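Local coordinates for aminoglycoside phosphotransferase (Streptomyces rimosus, PDB 6FUC), which probably transfers a phosphate group from ATP to the 3''-hydroxyl of streptomycin, which would inactivate the antibiotic and give resistance, at residues T9-D14 / A18-V23; A55-V60 / A83-S88. All blocks are in the same frame, centred on the assembly; numbering follows the deposited sequence. Where two conformers were deposited one is given.

Contact 1 of 2, residues T9-D14 / A18-V23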
ATOM      1  N   THR A   9       2.359   1.310  26.245  1.00 15.56           N
ATOM      2  CA  THR A   9       1.324   1.309  27.279  1.00 15.82           C
ATOM      3  C   THR A   9      -0.010   0.800  26.726  1.00 12.72           C
ATOM      4  O   THR A   9      -0.672  -0.011  27.335  1.00 13.92           O
ATOM      5  CB  THR A   9       1.206   2.671  27.927  1.00 18.37           C
ATOM      6  OG1 THR A   9       2.480   3.001  28.528  1.00 24.72           O
ATOM      7  CG2 THR A   9       0.235   2.691  28.973  1.00 20.23           C
ATOM      8  N   LEU A  10      -0.372   1.301  25.563  1.00 11.21           N
ATOM      9  CA  LEU A  10      -1.576   0.832  24.914  1.00 10.55           C
ATOM     10  C   LEU A  10      -1.493  -0.657  24.659  1.00 10.14           C
ATOM     11  O   LEU A  10      -2.472  -1.380  24.854  1.00 10.29           O
ATOM     12  CB  LEU A  10      -1.867   1.537  23.556  1.00 12.44           C
ATOM     13  CG  LEU A  10      -2.207   3.018  23.632  1.00 13.22           C
ATOM     14  CD1 LEU A  10      -2.246   3.636  22.274  1.00 18.01           C
ATOM     15  CD2 LEU A  10      -3.569   3.156  24.298  1.00 17.12           C
ATOM     16  N   LEU A  11      -0.342  -1.123  24.112  1.00 10.01           N
ATOM     17  CA  LEU A  11      -0.232  -2.499  23.710  1.00  9.96           C
ATOM     18  C   LEU A  11      -0.182  -3.472  24.895  1.00 10.03           C
ATOM     19  O   LEU A  11      -0.659  -4.596  24.813  1.00 10.89           O
ATOM     20  CB  LEU A  11       0.956  -2.704  22.818  1.00 11.54           C
ATOM     21  CG  LEU A  11       0.970  -1.884  21.520  1.00 11.98           C
ATOM     22  CD1 LEU A  11       2.186  -2.220  20.697  1.00 13.73           C
ATOM     23  CD2 LEU A  11      -0.338  -1.998  20.735  1.00 13.90           C
ATOM     24  N   ARG A  12       0.409  -3.005  26.005  1.00  9.78           N
ATOM     25  CA  ARG A  12       0.523  -3.773  27.189  1.00 10.62           C
ATOM     26  C   ARG A  12      -0.712  -3.773  28.040  1.00 10.48           C
ATOM     27  O   ARG A  12      -0.751  -4.504  29.054  1.00 12.43           O
ATOM     28  CB  ARG A  12       1.750  -3.345  27.999  1.00 12.48           C
ATOM     29  CG  ARG A  12       3.066  -3.652  27.303  1.00 14.02           C
ATOM     30  CD  ARG A  12       4.269  -3.026  27.970  1.00 16.29           C
ATOM     31  NE  ARG A  12       5.507  -3.422  27.261  1.00 18.50           N
ATOM     32  CZ  ARG A  12       6.669  -2.791  27.317  1.00 20.52           C
ATOM     33  NH1 ARG A  12       6.782  -1.631  27.971  1.00 25.01           N
ATOM     34  NH2 ARG A  12       7.734  -3.295  26.699  1.00 22.31           N
ATOM     35  N   ALA A  13      -1.740  -3.034  27.672  1.00 10.20           N
ATOM     36  CA  ALA A  13      -2.855  -2.799  28.561  1.00 10.94           C
ATOM     37  C   ALA A  13      -3.575  -4.067  28.980  1.00 12.51           C
ATOM     38  O   ALA A  13      -4.108  -4.128  30.086  1.00 19.65           O
ATOM     39  CB  ALA A  13      -3.860  -1.810  28.003  1.00 11.23           C
ATOM     40  N   ASP A  14      -3.642  -5.081  28.122  1.00 10.72           N
ATOM     41  CA  ASP A  14      -4.313  -6.307  28.487  1.00 12.21           C
ATOM     42  C   ASP A  14      -3.490  -7.257  29.341  1.00 10.98           C
ATOM     43  O   ASP A  14      -3.994  -8.259  29.801  1.00 13.69           O
ATOM     44  CB  ASP A  14      -4.784  -7.058  27.277  1.00 14.58           C
ATOM     45  CG  ASP A  14      -3.650  -7.487  26.396  1.00 15.55           C
ATOM     46  OD1 ASP A  14      -3.118  -6.637  25.693  0.50 15.29           O
ATOM     47  OD2 ASP A  14      -2.898  -8.550  26.647  0.50 13.40           O
ATOM     48  N   ALA A  18       3.111 -10.124  25.785  1.00 25.96           N
ATOM     49  CA  ALA A  18       3.200 -10.487  24.379  1.00 26.61           C
ATOM     50  C   ALA A  18       4.533 -10.180  23.768  1.00 22.73           C
ATOM     51  O   ALA A  18       4.778 -10.642  22.627  1.00 23.14           O
ATOM     52  CB  ALA A  18       2.086  -9.773  23.654  1.00 27.75           C
ATOM     53  N   GLY A  19       5.410  -9.496  24.502  1.00 20.17           N
ATOM     54  CA  GLY A  19       6.734  -9.148  24.009  1.00 23.78           C
ATOM     55  C   GLY A  19       6.729  -8.314  22.792  1.00 18.82           C
ATOM     56  O   GLY A  19       7.523  -8.528  21.906  1.00 22.23           O
ATOM     57  N   TRP A  20       5.794  -7.354  22.749  1.00 20.71           N
ATOM     58  CA  TRP A  20       5.701  -6.350  21.657  1.00 19.60           C
ATOM     59  C   TRP A  20       7.040  -5.679  21.434  1.00 20.87           C
ATOM     60  O   TRP A  20       7.673  -5.218  22.387  1.00 24.68           O
ATOM     61  CB  TRP A  20       4.656  -5.303  22.020  1.00 18.51           C
ATOM     62  CG  TRP A  20       3.274  -5.795  21.992  1.00 16.23           C
ATOM     63  CD1 TRP A  20       2.459  -5.950  23.063  1.00 19.02           C
ATOM     64  CD2 TRP A  20       2.479  -6.111  20.835  1.00 15.20           C
ATOM     65  NE1 TRP A  20       1.241  -6.402  22.665  1.00 17.61           N
ATOM     66  CE2 TRP A  20       1.218  -6.488  21.297  1.00 15.67           C
ATOM     67  CE3 TRP A  20       2.725  -6.129  19.452  1.00 16.18           C
ATOM     68  CZ2 TRP A  20       0.208  -6.883  20.424  1.00 16.31           C
ATOM     69  CZ3 TRP A  20       1.722  -6.495  18.607  1.00 15.61           C
ATOM     70  CH2 TRP A  20       0.471  -6.847  19.067  1.00 16.82           C
ATOM     71  N   GLU A  21       7.496  -5.631  20.180  1.00 21.56           N
ATOM     72  CA  GLU A  21       8.720  -4.944  19.834  1.00 26.94           C
ATOM     73  C   GLU A  21       8.513  -4.185  18.584  1.00 24.09           C
ATOM     74  O   GLU A  21       7.820  -4.661  17.724  1.00 25.60           O
ATOM     75  CB  GLU A  21       9.840  -5.952  19.566  1.00 31.29           C
ATOM     76  N   PRO A  22       9.101  -3.002  18.490  1.00 27.42           N
ATOM     77  CA  PRO A  22       8.970  -2.303  17.203  1.00 28.14           C
ATOM     78  C   PRO A  22       9.705  -3.036  16.090  1.00 29.48           C
ATOM     79  O   PRO A  22      10.774  -3.623  16.341  1.00 40.89           O
ATOM     80  CB  PRO A  22       9.565  -0.927  17.488  1.00 31.32           C
ATOM     81  CG  PRO A  22      10.347  -1.061  18.720  1.00 32.27           C
ATOM     82  CD  PRO A  22       9.828  -2.211  19.495  1.00 29.40           C
ATOM     83  N   VAL A  23       9.147  -2.983  14.884  1.00 28.85           N
ATOM     84  CA  VAL A  23       9.773  -3.536  13.694  1.00 34.26           C
ATOM     85  C   VAL A  23      10.069  -2.474  12.626  1.00 37.53           C
ATOM     86  O   VAL A  23      10.922  -2.713  11.778  1.00 49.48           O
ATOM     87  CB  VAL A  23       8.986  -4.752  13.112  1.00 32.02           C
ATOM     88  CG1 VAL A  23       9.124  -5.960  14.038  1.00 36.91           C
ATOM     89  CG2 VAL A  23       7.519  -4.450  12.974  1.00 31.46           C
TER

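Contact 2 of 2, residues A55-V60 / A83-S88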
ATOM      1  N   ALA A  55      -9.468   4.921  10.006  1.00 11.80           N
ATOM      2  CA  ALA A  55      -9.728   4.640   8.575  1.00 12.86           C
ATOM      3  C   ALA A  55      -9.143   3.302   8.113  1.00 10.43           C
ATOM      4  O   ALA A  55      -9.798   2.545   7.388  1.00 10.34           O
ATOM      5  CB  ALA A  55      -9.209   5.804   7.696  1.00 16.21           C
ATOM      6  N   GLU A  56      -7.917   3.029   8.554  1.00  9.57           N
ATOM      7  CA  GLU A  56      -7.286   1.759   8.255  1.00  8.85           C
ATOM      8  C   GLU A  56      -8.024   0.608   8.926  1.00  7.93           C
ATOM      9  O   GLU A  56      -8.261  -0.426   8.295  1.00  8.29           O
ATOM     10  CB  GLU A  56      -5.802   1.808   8.656  1.00  9.55           C
ATOM     11  CG  GLU A  56      -5.109   0.500   8.381  1.00  9.53           C
ATOM     12  CD  GLU A  56      -3.590   0.557   8.498  1.00 12.67           C
ATOM     13  OE1 GLU A  56      -3.033   1.684   8.437  1.00 17.79           O
ATOM     14  OE2 GLU A  56      -2.991  -0.540   8.555  1.00 13.72           O
ATOM     15  N   ARG A  57      -8.362   0.757  10.209  1.00  7.69           N
ATOM     16  CA  ARG A  57      -9.126  -0.245  10.913  1.00  7.18           C
ATOM     17  C   ARG A  57     -10.343  -0.641  10.117  1.00  7.16           C
ATOM     18  O   ARG A  57     -10.666  -1.810   9.943  1.00  7.57           O
ATOM     19  CB  ARG A  57      -9.510   0.297  12.305  1.00  7.83           C
ATOM     20  CG  ARG A  57     -10.353  -0.671  13.091  1.00  8.85           C
ATOM     21  CD  ARG A  57     -11.095  -0.024  14.240  1.00 10.49           C
ATOM     22  NE  ARG A  57     -12.145   0.828  13.694  1.00 12.38           N
ATOM     23  CZ  ARG A  57     -12.932   1.556  14.403  1.00 14.42           C
ATOM     24  NH1 ARG A  57     -12.639   1.735  15.685  1.00 19.50           N
ATOM     25  NH2 ARG A  57     -13.905   2.244  13.792  1.00 16.07           N
ATOM     26  N   ASP A  58     -11.102   0.391   9.704  1.00  7.19           N
ATOM     27  CA  ASP A  58     -12.340   0.154   8.992  1.00  7.38           C
ATOM     28  C   ASP A  58     -12.134  -0.580   7.662  1.00  7.03           C
ATOM     29  O   ASP A  58     -12.942  -1.433   7.280  1.00  7.08           O
ATOM     30  CB  ASP A  58     -13.082   1.468   8.794  1.00  8.28           C
ATOM     31  CG  ASP A  58     -13.555   2.130  10.065  1.00  8.77           C
ATOM     32  OD1 ASP A  58     -13.634   1.460  11.140  1.00  9.87           O
ATOM     33  OD2 ASP A  58     -13.890   3.334   9.990  1.00  9.78           O
ATOM     34  N   ARG A  59     -11.051  -0.239   6.968  1.00  6.84           N
ATOM     35  CA  ARG A  59     -10.711  -0.914   5.709  1.00  6.90           C
ATOM     36  C   ARG A  59     -10.395  -2.384   5.942  1.00  6.79           C
ATOM     37  O   ARG A  59     -10.852  -3.260   5.206  1.00  7.34           O
ATOM     38  CB  ARG A  59      -9.571  -0.186   5.061  1.00  6.63           C
ATOM     39  CG  ARG A  59     -10.049   1.105   4.379  1.00  6.83           C
ATOM     40  CD  ARG A  59      -8.913   2.085   4.163  1.00  6.73           C
ATOM     41  NE  ARG A  59      -9.272   3.184   3.270  1.00  7.24           N
ATOM     42  CZ  ARG A  59      -9.961   4.221   3.695  1.00  9.31           C
ATOM     43  NH1 ARG A  59     -10.385   4.341   4.948  1.00 10.40           N
ATOM     44  NH2 ARG A  59     -10.342   5.146   2.802  1.00 10.79           N
ATOM     45  N   VAL A  60      -9.601  -2.682   6.979  1.00  6.98           N
ATOM     46  CA  VAL A  60      -9.227  -4.077   7.246  1.00  7.22           C
ATOM     47  C   VAL A  60     -10.490  -4.865   7.605  1.00  7.25           C
ATOM     48  O   VAL A  60     -10.734  -5.973   7.097  1.00  7.77           O
ATOM     49  CB  VAL A  60      -8.206  -4.149   8.400  1.00  7.29           C
ATOM     50  CG1 VAL A  60      -7.927  -5.589   8.790  1.00  8.57           C
ATOM     51  CG2 VAL A  60      -6.905  -3.416   8.046  1.00  8.76           C
ATOM     52  N   ALA A  83      -3.522   6.102  19.384  1.00 13.13           N
ATOM     53  CA  ALA A  83      -4.331   4.888  19.155  1.00 11.40           C
ATOM     54  C   ALA A  83      -3.425   3.768  18.662  1.00 11.08           C
ATOM     55  O   ALA A  83      -2.346   3.997  18.070  1.00 12.79           O
ATOM     56  CB  ALA A  83      -5.474   5.118  18.163  1.00 12.20           C
ATOM     57  N   GLY A  84      -3.899   2.552  18.921  1.00 10.61           N
ATOM     58  CA  GLY A  84      -3.259   1.322  18.443  1.00 10.08           C
ATOM     59  C   GLY A  84      -4.249   0.433  17.795  1.00  9.00           C
ATOM     60  O   GLY A  84      -5.343   0.195  18.300  1.00  9.75           O
ATOM     61  N   LEU A  85      -3.837  -0.098  16.636  1.00  8.67           N
ATOM     62  CA  LEU A  85      -4.625  -1.024  15.844  1.00  8.07           C
ATOM     63  C   LEU A  85      -3.895  -2.360  15.831  1.00  7.87           C
ATOM     64  O   LEU A  85      -2.792  -2.456  15.270  1.00  9.58           O
ATOM     65  CB  LEU A  85      -4.779  -0.487  14.422  1.00  8.22           C
ATOM     66  CG  LEU A  85      -5.386  -1.383  13.404  1.00  8.99           C
ATOM     67  CD1 LEU A  85      -6.745  -1.879  13.821  1.00  8.71           C
ATOM     68  CD2 LEU A  85      -5.436  -0.726  12.022  1.00 10.24           C
ATOM     69  N   LEU A  86      -4.488  -3.369  16.459  1.00  7.75           N
ATOM     70  CA  LEU A  86      -3.860  -4.692  16.568  1.00  8.13           C
ATOM     71  C   LEU A  86      -4.497  -5.596  15.525  1.00  8.36           C
ATOM     72  O   LEU A  86      -5.727  -5.676  15.439  1.00  8.97           O
ATOM     73  CB  LEU A  86      -4.046  -5.274  17.974  1.00  8.09           C
ATOM     74  CG  LEU A  86      -3.259  -4.667  19.098  1.00  9.86           C
ATOM     75  CD1 LEU A  86      -3.616  -3.245  19.405  1.00 11.32           C
ATOM     76  CD2 LEU A  86      -3.397  -5.499  20.347  1.00 11.11           C
ATOM     77  N   THR A  87      -3.667  -6.280  14.696  1.00  8.84           N
ATOM     78  CA  THR A  87      -4.135  -7.140  13.656  1.00  8.97           C
ATOM     79  C   THR A  87      -3.399  -8.488  13.662  1.00  8.81           C
ATOM     80  O   THR A  87      -2.294  -8.617  14.177  1.00 10.64           O
ATOM     81  CB  THR A  87      -3.960  -6.462  12.266  1.00 10.18           C
ATOM     82  OG1 THR A  87      -2.581  -6.052  12.111  1.00 11.66           O
ATOM     83  CG2 THR A  87      -4.904  -5.246  12.080  1.00 11.14           C
ATOM     84  N   SER A  88      -4.049  -9.475  13.051  1.00  8.97           N
ATOM     85  CA  SER A  88      -3.409 -10.778  12.874  1.00  9.08           C
ATOM     86  C   SER A  88      -2.308 -10.663  11.784  1.00  9.44           C
ATOM     87  O   SER A  88      -2.465 -10.016  10.759  1.00 10.35           O
ATOM     88  CB  SER A  88      -4.430 -11.829  12.545  1.00  9.84           C
ATOM     89  OG  SER A  88      -5.130 -11.497  11.361  1.00 10.35           O
TER

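Contact 1 of 2, residues T9-D14 / A18-V23
Leu-11 laid over the indole of Trp-20 makes a CH-pi contact at the outer side of the N-terminal lobe, where helix 4-12 ends and the chain turns back into strand 21-22, the first strand of the five-stranded antiparallel sheet. Two aliphatic atoms of one leucine share one face of the ring. Leu-11 CB stands over the five-membered ring, 3.7 Å from its centroid and 17° off the normal, and comes nearest to the indole at Trp-20 CD1, 3.6 Å away. Leu-11 CD1 lies farther along, toward the rim, 3.9 Å from Trp-20 CD2, near the fusion of the two rings. Trp-20 reaches back toward the helix because its CG stands anti to the carbonyl carbon (chi1 -70°); the side chains cross at about a right angle. The pyrrole nitrogen is brought along: Trp-20 NE1 ends 3.4 Å from the carbonyl oxygen Leu-11 O, which also receives a weak hydrogen bond from Arg-77. A stronger bond from the same arginine goes to Leu-10 O, and in one of two conformers Asp-14, just past the helix, pairs with it too. Phe-33, Ala-42 and Leu-86 of the sheet touch both Leu-11 and Trp-20, so the pair is the meeting point of helix, turn and sheet. What joins the two segments is thus dispersion and the weak attraction of the CB hydrogens to the pi face, with ordinary van der Waals contact from CD1, while the firmer polar bonds come from Arg-77, which braces the helix end from the sheet.

Contact 2 of 2, residues A55-V60 / A83-S88
Leu-85 pushes its forked end against the side of helix 50-63, the helix that packs on the five-stranded antiparallel sheet in the N-terminal lobe of this kinase-like fold. Helix 55-60 and strand 83-88 run nearly parallel, their axes 9.6 Å apart and inclined by 21°. Leu-85 holds CG anti to its own backbone N (chi1 171°), and its two methyls divide the work. CD1 lies against the base of Arg-57, 3.8 Å from Arg-57 CB, with Arg-57 CG close behind; CD2 settles over the helix backbone, 3.7 Å from Arg-57 N and 3.9 Å from Glu-56 CG. One turn on, Val-60 CG1 and Thr-87 CG2 meet more loosely, methyl to methyl, at 4.5 Å.

The polar ends go their own ways. Glu-56 is extended beyond CG, which carries its carboxylate past Leu-85 to a salt bridge with Lys-43 on the neighbouring strand 40-45. The pair matches in placement the strand-lysine and helix-glutamate pair of protein kinases, where the lysine contacts ATP phosphates, and is consistent with a similar role. CB and CG of Arg-57 lie at the interface; beyond them the bend at chi3 (70°) turns the guanidinium away from Leu-85, to a cation-pi contact with Trp-76 and back to its neighbour in the helix. There it grips Asp-58 side-on with two nitrogens, both aimed at one oxygen: Asp-58 OD1 receives Arg-57 NH2 at 2.8 Å on its syn lone pair, and Arg-57 NE from above the carboxylate plane.

How the contacts relate
Both contacts reach the same five-stranded sheet, contact 2 directly from helix to strand, contact 1 through the loop residue that leads into strand 21-22; strand 83-88 joins them. Its alternating side chains divide between them: Leu-85 and Thr-87 go to helix 50-63 in contact 2, whereas Leu-86 packs on both partners of contact 1, with Leu-86 CD1 3.8 Å from Leu-11 CD2. Contact 2 is the buried one, nearer the centre of the chain; contact 1 is only partly buried, about 15 Å away between centres. Their chemistry follows: an aromatic face takes up a leucine at the periphery, while in the interior methyls meet aliphatic side-chain stems and the helix backbone, beside a glutamate paired with a lysine.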